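Local coordinates for putative uncharacterized protein (Pseudomonas aeruginosa, PDB 3F6Z) that specifically inhibits C-type lysozymes and belongs to the MliC family of membrane-bound lipoproteins of the bacterial outer membrane, at residues B[9-13]-B[36-41]; B[31-35]-B[73-77]; B[41-45]-B[55-59]; B[78-83]-B[95-101]. All coordinates share one frame; numbering follows the deposited sequence.

Interaction 1. Residues B[9-13]-B[36-41]; sequences ALPGD and LNKGDN
Lys38 NZ has three polar partners: it donates to Gly12 O across the contact at 3.1 Å, makes a second hydrogen bond to the carbonyl of Ala14, and forms a salt bridge with Asp6 of the second subunit, another copy of this protein. At Gly12 the ammonium group sits above the carbonyl plane, 54° out of it, so the bond leans on the face of the C=O and bypasses its lone pairs. The lysine reaches this spot because its chain runs fully extended, CG opposite the backbone N (chi1 178°), and bends only at chi4 (65°), which turns NZ into the loop. On the way CD passes Leu10 CB at 3.5 Å, the side chains crossing obliquely, and CE comes to 3.3 Å from Pro11 O. Lys38 is the last residue of strand 30-38 and starts the type II' beta turn, through Gly39 and Asp40 to Asn41, of a beta hairpin; its N and O are both bonded to Asn41 in that turn. The contact thus ties the loop after strand 6-10 to the tip of a hairpin of the barrel, on a border where Ala9 and Leu10 pair with a strand of the second subunit. Water 1 lies between the backbones, 2.7 Å from Pro11 O and 2.7 Å from Lys38 O, suitably placed to donate to each. The Pro11 ring crosses the Asn41 side chain at about a right angle. Earlier on the strand, Leu36 CD2 meets Leu10 CD1 at 4.3 Å, a loose apolar touch between buried leucines.

Interaction 2. Residues B[31-35]-B[73-77]; sequences FTVQY and IWWTK
Val33 and Trp74 have the nearest CA atoms between these two strands, 10.5 Å apart, and the strand axes, 12.0 Å apart at closest approach, run almost perpendicular, at 82°. At that separation backbone cannot pair with backbone, and side chains fill the space between. Trp74 does most of the bridging. Its CG stands opposite the backbone N (chi1 176°), which sends the indole across toward strand 31-35, where it meets three residues. NE1 donates to Tyr35 OH at 2.9 Å, nearly straight (167°) and with the phenol oxygen lying in the indole plane; the two side chains cross at about a right angle. That phenol oxygen is also hydrogen-bonded to Tyr23, so two polar groups hold this buried oxygen, and Thr76 CG2 lies 3.5 Å from it. At its far end the six-membered ring of Trp74 reaches Phe31 from the opposite direction, its CH2 at the edge of the phenylalanine ring, 3.9 Å from Phe31 CE2. The pair is oblique, its centroids 5.9 Å apart. Between Phe31 and Tyr35 on their strand, Val33 sends CG2 past Trp74 CZ2 at 4.2 Å, while its other branch, CG1, packs on a face of the Tyr35 ring. Tyr23 adds an edge-to-face partner for the indole. The crossing strands, with an aromatic core meeting midway, are those of opposing walls of a closed antiparallel barrel; Lys77, inferred to act directly in blocking the lysozyme active site, ends the second strand and, outside this contact, forms salt bridges with acidic side chains on the chain of another protein.

Interaction 3. Residues B[41-45]-B[55-59]; sequences NSLAV and VFSNV
Ser42, near the start of the first arm of the antiparallel beta hairpin 41-49/52-59, accepts a hydrogen bond from Asn58 N through its O at 2.9 Å, the donor lying nearly along the C=O axis. Their side chains meet too, CB of Ser42 standing 3.6 Å from CB of Asn58. Leu43 follows, in a non-hydrogen-bonded pair with Ser57. With CG anti to its carbonyl carbon (chi1 -48°), the leucine leans across to the partner strand, CD2 3.7 Å from Ser57 CA, and its CD1 touches Val55 CG1 on the same face. Ala44 and Phe56 form the hydrogen-bonded pair, with Ala44 N giving to Phe56 O at 3.0 Å and Phe56 N to Ala44 O at 2.7 Å. They belong to the opposite face, where the Phe56 ring packs on Trp74 and Tyr72 in the barrel. Val45 pairs with Val55 without hydrogen bonds, their CA atoms 4.4 Å apart. Leu43, Val55 and Ser57 look toward the second subunit: Ser57 OG bonds to Val55 O of that copy, and Val55 O to its Ser57. Water 2 joins the two strands, accepting from Ser42 N at 3.2 Å and donating to Ser57 OG at 3.1 Å.

Interaction 4. Residues B[78-83]-B[95-101]; sequences GEEATL and GVACKER
Gly95 brings its CA against Leu83 O and Thr82 CG2, at the point where the chain enters the final strand of the barrel. Val96 then makes the hydrogen-bonded pair with Leu83: its N gives to Leu83 O at 2.9 Å, almost straight at 171°, and its O takes Leu83 N. The same carbonyl oxygen of Val96 also receives a CA-H contact from Thr82, at 3.1 Å from Thr82 CA. Ala97 faces Thr82 in a non-hydrogen-bonded pair. Cys98 pairs with Ala81 by two bonds; the one from Cys98 N to Ala81 O is 2.9 Å long. Its sulfur lies on the face that carries Ala81 and Leu83, in a disulfide to Cys25, so this strand of the antiparallel hairpin is tied covalently to strand 16-25, its other neighbour in the closed sheet. Lys99 stands beside Glu80 on the outer face. Glu100 N gives the last bond, to Glu79 O, while its side chain, extended beyond CG (chi2 -177°), crosses that of Glu79 at about a right angle, OE2 coming to 3.3 Å from Glu79 CA. Water 3 donates to Glu100 OE2 at 2.8 Å and to Gly78 O at 2.7 Å. At the chain end Arg101 NH1 lies 4.4 Å from Glu79 OE2, beyond salt-bridge range. With the Glu79 and Glu100 carboxylates close together, this arginine, and a weak ion pair from Arg19 to Glu100, would probably ease the local negative charge.

How the interactions relate
From the N terminus, interaction 1 closes the first loop, joining the end of strand 6-10 to the turn after strand 30-38. Interaction 2 starts on that same strand and ends on strand 72-77; its loop crosses that of interaction 1, since their segments alternate along the chain. Interaction 3, the 41-49/52-59 hairpin, opens after interaction 1 has closed and is nested inside interaction 2. Interaction 4 comes last, in series with the others, and ties strand 80-84 to the final strand. All reach one barrel sheet. Interactions 2, 3 and 4 meet around Trp74, which touches Phe56, Ala81 and Leu83, whereas interactions 1 and 4 lie on opposite sides of the chain's centre, about 25 Å apart between centres.

Interaction 1. Residues B[9-13]-B[36-41]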
loop_
_atom_site.group_PDB
_atom_site.type_symbol
_atom_site.label_atom_id
_atom_site.label_comp_id
_atom_site.label_asym_id
_atom_site.label_seq_id
_atom_site.Cartn_x
_atom_site.Cartn_y
_atom_site.Cartn_z
ATOM N N ALA B 9 20.336 -0.630 -10.136
ATOM C CA ALA B 9 21.323 -0.392 -9.091
ATOM C C ALA B 9 20.597 -0.026 -7.806
ATOM O O ALA B 9 19.775 0.886 -7.798
ATOM C CB ALA B 9 22.259 0.736 -9.499
ATOM N N LEU B 10 20.883 -0.750 -6.729
ATOM C CA LEU B 10 20.259 -0.470 -5.441
ATOM C C LEU B 10 21.066 0.641 -4.767
ATOM O O LEU B 10 22.288 0.563 -4.681
ATOM C CB LEU B 10 20.241 -1.730 -4.575
ATOM C CG LEU B 10 19.512 -2.934 -5.186
ATOM C CD1 LEU B 10 19.631 -4.125 -4.259
ATOM C CD2 LEU B 10 18.049 -2.594 -5.421
ATOM N N PRO B 11 20.386 1.689 -4.275
ATOM C CA PRO B 11 21.016 2.835 -3.612
ATOM C C PRO B 11 21.759 2.579 -2.300
ATOM O O PRO B 11 21.397 1.697 -1.520
ATOM C CB PRO B 11 19.847 3.792 -3.417
ATOM C CG PRO B 11 18.721 2.852 -3.146
ATOM C CD PRO B 11 18.917 1.803 -4.217
ATOM N N GLY B 12 22.800 3.375 -2.067
ATOM C CA GLY B 12 23.566 3.259 -0.842
ATOM C C GLY B 12 24.700 2.260 -0.860
ATOM O O GLY B 12 24.811 1.431 -1.762
ATOM N N ASP B 13 25.538 2.340 0.168
ATOM C CA ASP B 13 26.693 1.465 0.308
ATOM C C ASP B 13 26.469 0.384 1.359
ATOM O O ASP B 13 27.396 -0.344 1.715
ATOM C CB ASP B 13 27.924 2.301 0.675
ATOM C CG ASP B 13 28.293 3.298 -0.409
ATOM O OD1 ASP B 13 29.173 4.152 -0.166
ATOM O OD2 ASP B 13 27.706 3.223 -1.513
ATOM N N LEU B 36 15.613 -9.367 -0.959
ATOM C CA LEU B 36 16.772 -8.492 -1.044
ATOM C C LEU B 36 16.662 -7.413 0.021
ATOM O O LEU B 36 15.720 -6.620 0.020
ATOM C CB LEU B 36 16.880 -7.842 -2.429
ATOM C CG LEU B 36 17.084 -8.783 -3.622
ATOM C CD1 LEU B 36 15.727 -9.135 -4.230
ATOM C CD2 LEU B 36 17.963 -8.107 -4.669
ATOM N N ASN B 37 17.630 -7.407 0.934
ATOM C CA ASN B 37 17.673 -6.439 2.017
ATOM C C ASN B 37 18.974 -5.647 1.955
ATOM O O ASN B 37 20.068 -6.207 2.087
ATOM C CB ASN B 37 17.571 -7.153 3.367
ATOM C CG ASN B 37 16.345 -8.041 3.465
ATOM O OD1 ASN B 37 16.450 -9.226 3.793
ATOM N ND2 ASN B 37 15.176 -7.475 3.184
ATOM N N LYS B 38 18.848 -4.342 1.753
ATOM C CA LYS B 38 20.002 -3.463 1.669
ATOM C C LYS B 38 19.668 -2.101 2.264
ATOM O O LYS B 38 18.997 -1.289 1.636
ATOM C CB LYS B 38 20.423 -3.316 0.203
ATOM C CG LYS B 38 21.597 -2.382 -0.037
ATOM C CD LYS B 38 21.920 -2.305 -1.526
ATOM C CE LYS B 38 22.962 -1.229 -1.827
ATOM N NZ LYS B 38 24.291 -1.526 -1.216
ATOM N N GLY B 39 20.134 -1.851 3.479
ATOM C CA GLY B 39 19.861 -0.571 4.116
ATOM C C GLY B 39 18.376 -0.312 4.300
ATOM O O GLY B 39 17.655 -1.161 4.819
ATOM N N ASP B 40 17.911 0.851 3.860
ATOM C CA ASP B 40 16.497 1.203 3.995
ATOM C C ASP B 40 15.607 0.440 3.035
ATOM O O ASP B 40 14.389 0.438 3.184
ATOM C CB ASP B 40 16.269 2.697 3.753
ATOM C CG ASP B 40 16.968 3.573 4.767
ATOM O OD1 ASP B 40 17.191 3.108 5.906
ATOM O OD2 ASP B 40 17.276 4.738 4.424
ATOM N N ASN B 41 16.210 -0.196 2.044
ATOM C CA ASN B 41 15.435 -0.939 1.066
ATOM C C ASN B 41 15.358 -2.417 1.370
ATOM O O ASN B 41 16.340 -3.044 1.774
ATOM C CB ASN B 41 16.004 -0.739 -0.341
ATOM C CG ASN B 41 15.875 0.693 -0.820
ATOM O OD1 ASN B 41 16.866 1.417 -0.925
ATOM N ND2 ASN B 41 14.647 1.114 -1.103
HETATM O O HOH W 1 19.372 0.046 -0.678
#

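Interaction 2. Residues B[31-35]-B[73-77]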
loop_
_atom_site.group_PDB
_atom_site.type_symbol
_atom_site.label_atom_id
_atom_site.label_comp_id
_atom_site.label_asym_id
_atom_site.label_seq_id
_atom_site.Cartn_x
_atom_site.Cartn_y
_atom_site.Cartn_z
ATOM N N PHE B 31 6.240 -22.029 -5.569
ATOM C CA PHE B 31 7.158 -21.112 -6.228
ATOM C C PHE B 31 8.298 -20.729 -5.312
ATOM O O PHE B 31 8.367 -21.170 -4.175
ATOM C CB PHE B 31 6.418 -19.850 -6.658
ATOM C CG PHE B 31 5.548 -19.268 -5.584
ATOM C CD1 PHE B 31 4.243 -19.716 -5.414
ATOM C CD2 PHE B 31 6.041 -18.295 -4.719
ATOM C CE1 PHE B 31 3.432 -19.201 -4.390
ATOM C CE2 PHE B 31 5.241 -17.779 -3.696
ATOM C CZ PHE B 31 3.932 -18.235 -3.534
ATOM N N THR B 32 9.187 -19.893 -5.829
ATOM C CA THR B 32 10.349 -19.430 -5.089
ATOM C C THR B 32 10.396 -17.913 -5.105
ATOM O O THR B 32 10.161 -17.289 -6.135
ATOM C CB THR B 32 11.654 -19.960 -5.714
ATOM O OG1 THR B 32 11.625 -21.392 -5.729
ATOM C CG2 THR B 32 12.865 -19.481 -4.915
ATOM N N VAL B 33 10.718 -17.331 -3.955
ATOM C CA VAL B 33 10.792 -15.885 -3.814
ATOM C C VAL B 33 12.221 -15.445 -3.529
ATOM O O VAL B 33 12.977 -16.149 -2.859
ATOM C CB VAL B 33 9.889 -15.403 -2.648
ATOM C CG1 VAL B 33 10.145 -13.923 -2.349
ATOM C CG2 VAL B 33 8.423 -15.628 -2.995
ATOM N N GLN B 34 12.600 -14.283 -4.042
ATOM C CA GLN B 34 13.934 -13.783 -3.767
ATOM C C GLN B 34 13.810 -12.555 -2.879
ATOM O O GLN B 34 13.109 -11.599 -3.214
ATOM C CB GLN B 34 14.686 -13.414 -5.051
ATOM C CG GLN B 34 16.131 -13.026 -4.771
ATOM C CD GLN B 34 16.931 -12.710 -6.016
ATOM O OE1 GLN B 34 16.672 -11.725 -6.708
ATOM N NE2 GLN B 34 17.916 -13.550 -6.308
ATOM N N TYR B 35 14.479 -12.592 -1.737
ATOM C CA TYR B 35 14.444 -11.474 -0.814
ATOM C C TYR B 35 15.735 -10.690 -0.925
ATOM O O TYR B 35 16.818 -11.272 -0.999
ATOM C CB TYR B 35 14.240 -11.980 0.619
ATOM C CG TYR B 35 12.873 -12.580 0.835
ATOM C CD1 TYR B 35 11.739 -11.770 0.865
ATOM C CD2 TYR B 35 12.702 -13.959 0.958
ATOM C CE1 TYR B 35 10.469 -12.312 1.008
ATOM C CE2 TYR B 35 11.429 -14.518 1.102
ATOM C CZ TYR B 35 10.321 -13.685 1.124
ATOM O OH TYR B 35 9.065 -14.212 1.249
ATOM N N ILE B 73 -0.376 -7.841 -2.126
ATOM C CA ILE B 73 0.314 -7.589 -0.874
ATOM C C ILE B 73 0.886 -8.957 -0.492
ATOM O O ILE B 73 0.170 -9.958 -0.469
ATOM C CB ILE B 73 -0.637 -7.109 0.257
ATOM C CG1 ILE B 73 -1.177 -5.703 -0.047
ATOM C CG2 ILE B 73 0.110 -7.100 1.587
ATOM C CD1 ILE B 73 -0.116 -4.600 -0.045
ATOM N N TRP B 74 2.188 -9.002 -0.250
ATOM C CA TRP B 74 2.862 -10.227 0.157
ATOM C C TRP B 74 3.335 -9.925 1.577
ATOM O O TRP B 74 4.241 -9.117 1.786
ATOM C CB TRP B 74 4.044 -10.514 -0.770
ATOM C CG TRP B 74 4.863 -11.722 -0.380
ATOM C CD1 TRP B 74 6.148 -11.727 0.085
ATOM C CD2 TRP B 74 4.465 -13.096 -0.468
ATOM N NE1 TRP B 74 6.576 -13.016 0.287
ATOM C CE2 TRP B 74 5.563 -13.877 -0.043
ATOM C CE3 TRP B 74 3.289 -13.742 -0.866
ATOM C CZ2 TRP B 74 5.520 -15.279 -0.007
ATOM C CZ3 TRP B 74 3.247 -15.138 -0.830
ATOM C CH2 TRP B 74 4.358 -15.887 -0.401
ATOM N N TRP B 75 2.699 -10.564 2.550
ATOM C CA TRP B 75 3.008 -10.325 3.960
ATOM C C TRP B 75 3.539 -11.590 4.636
ATOM O O TRP B 75 2.822 -12.575 4.784
ATOM C CB TRP B 75 1.733 -9.860 4.658
ATOM C CG TRP B 75 1.925 -8.991 5.857
ATOM C CD1 TRP B 75 3.012 -8.952 6.693
ATOM C CD2 TRP B 75 0.956 -8.096 6.414
ATOM N NE1 TRP B 75 2.771 -8.087 7.734
ATOM C CE2 TRP B 75 1.517 -7.550 7.589
ATOM C CE3 TRP B 75 -0.338 -7.705 6.033
ATOM C CZ2 TRP B 75 0.828 -6.631 8.394
ATOM C CZ3 TRP B 75 -1.024 -6.791 6.831
ATOM C CH2 TRP B 75 -0.435 -6.265 8.000
ATOM N N THR B 76 4.797 -11.551 5.060
ATOM C CA THR B 76 5.406 -12.705 5.700
ATOM C C THR B 76 5.540 -12.531 7.206
ATOM O O THR B 76 5.702 -11.421 7.708
ATOM C CB THR B 76 6.800 -12.984 5.114
ATOM O OG1 THR B 76 7.733 -12.007 5.602
ATOM C CG2 THR B 76 6.746 -12.909 3.587
ATOM N N LYS B 77 5.472 -13.652 7.910
ATOM C CA LYS B 77 5.588 -13.703 9.362
ATOM C C LYS B 77 6.332 -15.013 9.625
ATOM O O LYS B 77 5.754 -16.095 9.537
ATOM C CB LYS B 77 4.186 -13.732 9.986
ATOM C CG LYS B 77 4.137 -13.877 11.498
ATOM C CD LYS B 77 4.673 -12.656 12.218
ATOM C CE LYS B 77 4.547 -12.841 13.726
ATOM N NZ LYS B 77 4.876 -11.607 14.493
#

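Interaction 3. Residues B[41-45]-B[55-59]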
loop_
_atom_site.group_PDB
_atom_site.type_symbol
_atom_site.label_atom_id
_atom_site.label_comp_id
_atom_site.label_asym_id
_atom_site.label_seq_id
_atom_site.Cartn_x
_atom_site.Cartn_y
_atom_site.Cartn_z
ATOM N N ASN B 41 16.210 -0.196 2.044
ATOM C CA ASN B 41 15.435 -0.939 1.066
ATOM C C ASN B 41 15.358 -2.417 1.370
ATOM O O ASN B 41 16.340 -3.044 1.774
ATOM C CB ASN B 41 16.004 -0.739 -0.341
ATOM C CG ASN B 41 15.875 0.693 -0.820
ATOM O OD1 ASN B 41 16.866 1.417 -0.925
ATOM N ND2 ASN B 41 14.647 1.114 -1.103
ATOM N N SER B 42 14.174 -2.967 1.154
ATOM C CA SER B 42 13.913 -4.375 1.375
ATOM C C SER B 42 12.897 -4.769 0.313
ATOM O O SER B 42 11.805 -4.204 0.246
ATOM C CB SER B 42 13.345 -4.580 2.779
ATOM O OG SER B 42 12.982 -5.930 2.988
ATOM N N LEU B 43 13.257 -5.734 -0.522
ATOM C CA LEU B 43 12.374 -6.154 -1.598
ATOM C C LEU B 43 12.120 -7.648 -1.602
ATOM O O LEU B 43 12.840 -8.419 -0.972
ATOM C CB LEU B 43 12.974 -5.754 -2.946
ATOM C CG LEU B 43 13.494 -4.320 -3.080
ATOM C CD1 LEU B 43 14.278 -4.191 -4.382
ATOM C CD2 LEU B 43 12.334 -3.328 -3.032
ATOM N N ALA B 44 11.088 -8.038 -2.337
ATOM C CA ALA B 44 10.704 -9.427 -2.484
ATOM C C ALA B 44 10.212 -9.589 -3.912
ATOM O O ALA B 44 9.245 -8.937 -4.323
ATOM C CB ALA B 44 9.594 -9.777 -1.501
ATOM N N VAL B 45 10.891 -10.444 -4.669
ATOM C CA VAL B 45 10.523 -10.703 -6.054
ATOM C C VAL B 45 9.626 -11.929 -6.006
ATOM O O VAL B 45 10.068 -13.037 -5.691
ATOM C CB VAL B 45 11.787 -10.962 -6.929
ATOM C CG1 VAL B 45 11.398 -11.103 -8.391
ATOM C CG2 VAL B 45 12.775 -9.806 -6.765
ATOM N N VAL B 55 8.136 -7.251 -8.523
ATOM C CA VAL B 55 9.139 -6.778 -7.582
ATOM C C VAL B 55 8.354 -6.028 -6.505
ATOM O O VAL B 55 7.874 -4.920 -6.747
ATOM C CB VAL B 55 10.131 -5.784 -8.242
ATOM C CG1 VAL B 55 11.097 -5.233 -7.174
ATOM C CG2 VAL B 55 10.918 -6.476 -9.367
ATOM N N PHE B 56 8.206 -6.637 -5.333
ATOM C CA PHE B 56 7.481 -6.010 -4.229
ATOM C C PHE B 56 8.424 -5.179 -3.370
ATOM O O PHE B 56 9.578 -5.549 -3.166
ATOM C CB PHE B 56 6.841 -7.060 -3.319
ATOM C CG PHE B 56 5.696 -7.807 -3.935
ATOM C CD1 PHE B 56 5.896 -8.642 -5.034
ATOM C CD2 PHE B 56 4.416 -7.714 -3.377
ATOM C CE1 PHE B 56 4.846 -9.380 -5.568
ATOM C CE2 PHE B 56 3.351 -8.449 -3.902
ATOM C CZ PHE B 56 3.564 -9.286 -5.002
ATOM N N SER B 57 7.926 -4.061 -2.855
ATOM C CA SER B 57 8.735 -3.214 -1.990
ATOM C C SER B 57 8.162 -3.264 -0.571
ATOM O O SER B 57 6.951 -3.211 -0.367
ATOM C CB SER B 57 8.749 -1.774 -2.505
ATOM O OG SER B 57 9.531 -0.956 -1.656
ATOM N N ASN B 58 9.046 -3.380 0.406
ATOM C CA ASN B 58 8.645 -3.448 1.799
ATOM C C ASN B 58 7.965 -2.152 2.240
ATOM O O ASN B 58 8.493 -1.054 2.017
ATOM C CB ASN B 58 9.878 -3.724 2.660
ATOM C CG ASN B 58 9.555 -3.836 4.127
ATOM O OD1 ASN B 58 8.820 -4.728 4.552
ATOM N ND2 ASN B 58 10.104 -2.927 4.914
ATOM N N VAL B 59 6.787 -2.282 2.848
ATOM C CA VAL B 59 6.036 -1.128 3.334
ATOM C C VAL B 59 5.815 -1.254 4.846
ATOM O O VAL B 59 5.887 -2.347 5.412
ATOM C CB VAL B 59 4.665 -0.989 2.606
ATOM C CG1 VAL B 59 4.888 -0.641 1.144
ATOM C CG2 VAL B 59 3.870 -2.290 2.719
HETATM O O HOH W 2 12.460 -0.823 -0.543
#

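Interaction 4. Residues B[78-83]-B[95-101]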
loop_
_atom_site.group_PDB
_atom_site.type_symbol
_atom_site.label_atom_id
_atom_site.label_comp_id
_atom_site.label_asym_id
_atom_site.label_seq_id
_atom_site.Cartn_x
_atom_site.Cartn_y
_atom_site.Cartn_z
ATOM N N GLY B 78 7.620 -14.917 9.924
ATOM C CA GLY B 78 8.397 -16.121 10.148
ATOM C C GLY B 78 8.410 -16.918 8.856
ATOM O O GLY B 78 8.577 -16.344 7.776
ATOM N N GLU B 79 8.202 -18.229 8.956
ATOM C CA GLU B 79 8.200 -19.099 7.777
ATOM C C GLU B 79 6.873 -19.052 7.023
ATOM O O GLU B 79 6.729 -19.674 5.968
ATOM C CB GLU B 79 8.469 -20.559 8.175
ATOM C CG GLU B 79 9.667 -20.786 9.077
ATOM C CD GLU B 79 10.080 -22.254 9.121
ATOM O OE1 GLU B 79 9.187 -23.126 9.234
ATOM O OE2 GLU B 79 11.299 -22.535 9.048
ATOM N N GLU B 80 5.904 -18.325 7.568
ATOM C CA GLU B 80 4.585 -18.219 6.957
ATOM C C GLU B 80 4.437 -16.976 6.089
ATOM O O GLU B 80 5.211 -16.031 6.211
ATOM C CB GLU B 80 3.521 -18.214 8.057
ATOM C CG GLU B 80 3.461 -19.514 8.831
ATOM C CD GLU B 80 2.604 -19.426 10.073
ATOM O OE1 GLU B 80 1.439 -18.987 9.953
ATOM O OE2 GLU B 80 3.097 -19.801 11.166
ATOM N N ALA B 81 3.446 -16.983 5.206
ATOM C CA ALA B 81 3.203 -15.834 4.342
ATOM C C ALA B 81 1.760 -15.811 3.855
ATOM O O ALA B 81 1.064 -16.827 3.890
ATOM C CB ALA B 81 4.144 -15.860 3.167
ATOM N N THR B 82 1.305 -14.641 3.426
ATOM C CA THR B 82 -0.046 -14.489 2.917
ATOM C C THR B 82 -0.003 -13.586 1.688
ATOM O O THR B 82 0.600 -12.503 1.721
ATOM C CB THR B 82 -0.975 -13.853 3.956
ATOM O OG1 THR B 82 -0.940 -14.615 5.170
ATOM C CG2 THR B 82 -2.407 -13.819 3.425
ATOM N N LEU B 83 -0.622 -14.039 0.600
ATOM C CA LEU B 83 -0.670 -13.258 -0.632
ATOM C C LEU B 83 -2.086 -12.737 -0.807
ATOM O O LEU B 83 -3.016 -13.523 -0.983
ATOM C CB LEU B 83 -0.289 -14.117 -1.843
ATOM C CG LEU B 83 -0.371 -13.390 -3.189
ATOM C CD1 LEU B 83 0.830 -12.452 -3.352
ATOM C CD2 LEU B 83 -0.411 -14.398 -4.323
ATOM N N GLY B 95 -6.962 -13.692 1.693
ATOM C CA GLY B 95 -5.632 -13.936 1.174
ATOM C C GLY B 95 -5.266 -15.407 1.170
ATOM O O GLY B 95 -5.868 -16.205 1.888
ATOM N N VAL B 96 -4.273 -15.756 0.356
ATOM C CA VAL B 96 -3.785 -17.127 0.227
ATOM C C VAL B 96 -2.675 -17.392 1.247
ATOM O O VAL B 96 -1.720 -16.615 1.352
ATOM C CB VAL B 96 -3.220 -17.364 -1.193
ATOM C CG1 VAL B 96 -2.648 -18.767 -1.309
ATOM C CG2 VAL B 96 -4.312 -17.134 -2.229
ATOM N N ALA B 97 -2.794 -18.490 1.990
ATOM C CA ALA B 97 -1.803 -18.846 3.006
ATOM C C ALA B 97 -0.702 -19.754 2.453
ATOM O O ALA B 97 -0.985 -20.775 1.826
ATOM C CB ALA B 97 -2.494 -19.514 4.183
ATOM N N CYS B 98 0.550 -19.373 2.693
ATOM C CA CYS B 98 1.702 -20.136 2.210
ATOM C C CYS B 98 2.689 -20.425 3.336
ATOM O O CYS B 98 2.762 -19.692 4.327
ATOM C CB CYS B 98 2.445 -19.366 1.107
ATOM S SG CYS B 98 1.416 -18.633 -0.211
ATOM N N LYS B 99 3.460 -21.493 3.161
ATOM C CA LYS B 99 4.458 -21.920 4.137
ATOM C C LYS B 99 5.789 -22.095 3.415
ATOM O O LYS B 99 5.816 -22.441 2.235
ATOM C CB LYS B 99 4.086 -23.283 4.725
ATOM C CG LYS B 99 2.687 -23.421 5.280
ATOM C CD LYS B 99 2.276 -24.898 5.292
ATOM C CE LYS B 99 0.859 -25.092 5.826
ATOM N NZ LYS B 99 -0.122 -24.152 5.216
ATOM N N GLU B 100 6.890 -21.873 4.123
ATOM C CA GLU B 100 8.204 -22.071 3.534
ATOM C C GLU B 100 8.367 -23.566 3.256
ATOM O O GLU B 100 8.007 -24.388 4.097
ATOM C CB GLU B 100 9.305 -21.602 4.488
ATOM C CG GLU B 100 9.662 -20.134 4.336
ATOM C CD GLU B 100 10.804 -19.712 5.237
ATOM O OE1 GLU B 100 11.751 -20.510 5.409
ATOM O OE2 GLU B 100 10.761 -18.577 5.761
ATOM N N ARG B 101 8.885 -23.884 2.068
ATOM C CA ARG B 101 9.148 -25.244 1.573
ATOM C C ARG B 101 8.721 -25.378 0.121
ATOM O O ARG B 101 9.611 -25.443 -0.748
ATOM C CB ARG B 101 8.420 -26.320 2.381
ATOM C CG ARG B 101 9.085 -26.707 3.692
ATOM C CD ARG B 101 10.502 -27.176 3.508
ATOM N NE ARG B 101 11.091 -27.598 4.777
ATOM C CZ ARG B 101 11.287 -26.801 5.825
ATOM N NH1 ARG B 101 10.939 -25.522 5.772
ATOM N NH2 ARG B 101 11.839 -27.284 6.930
ATOM O OXT ARG B 101 7.500 -25.411 -0.132
HETATM O O HOH W 3 8.574 -16.951 5.176
#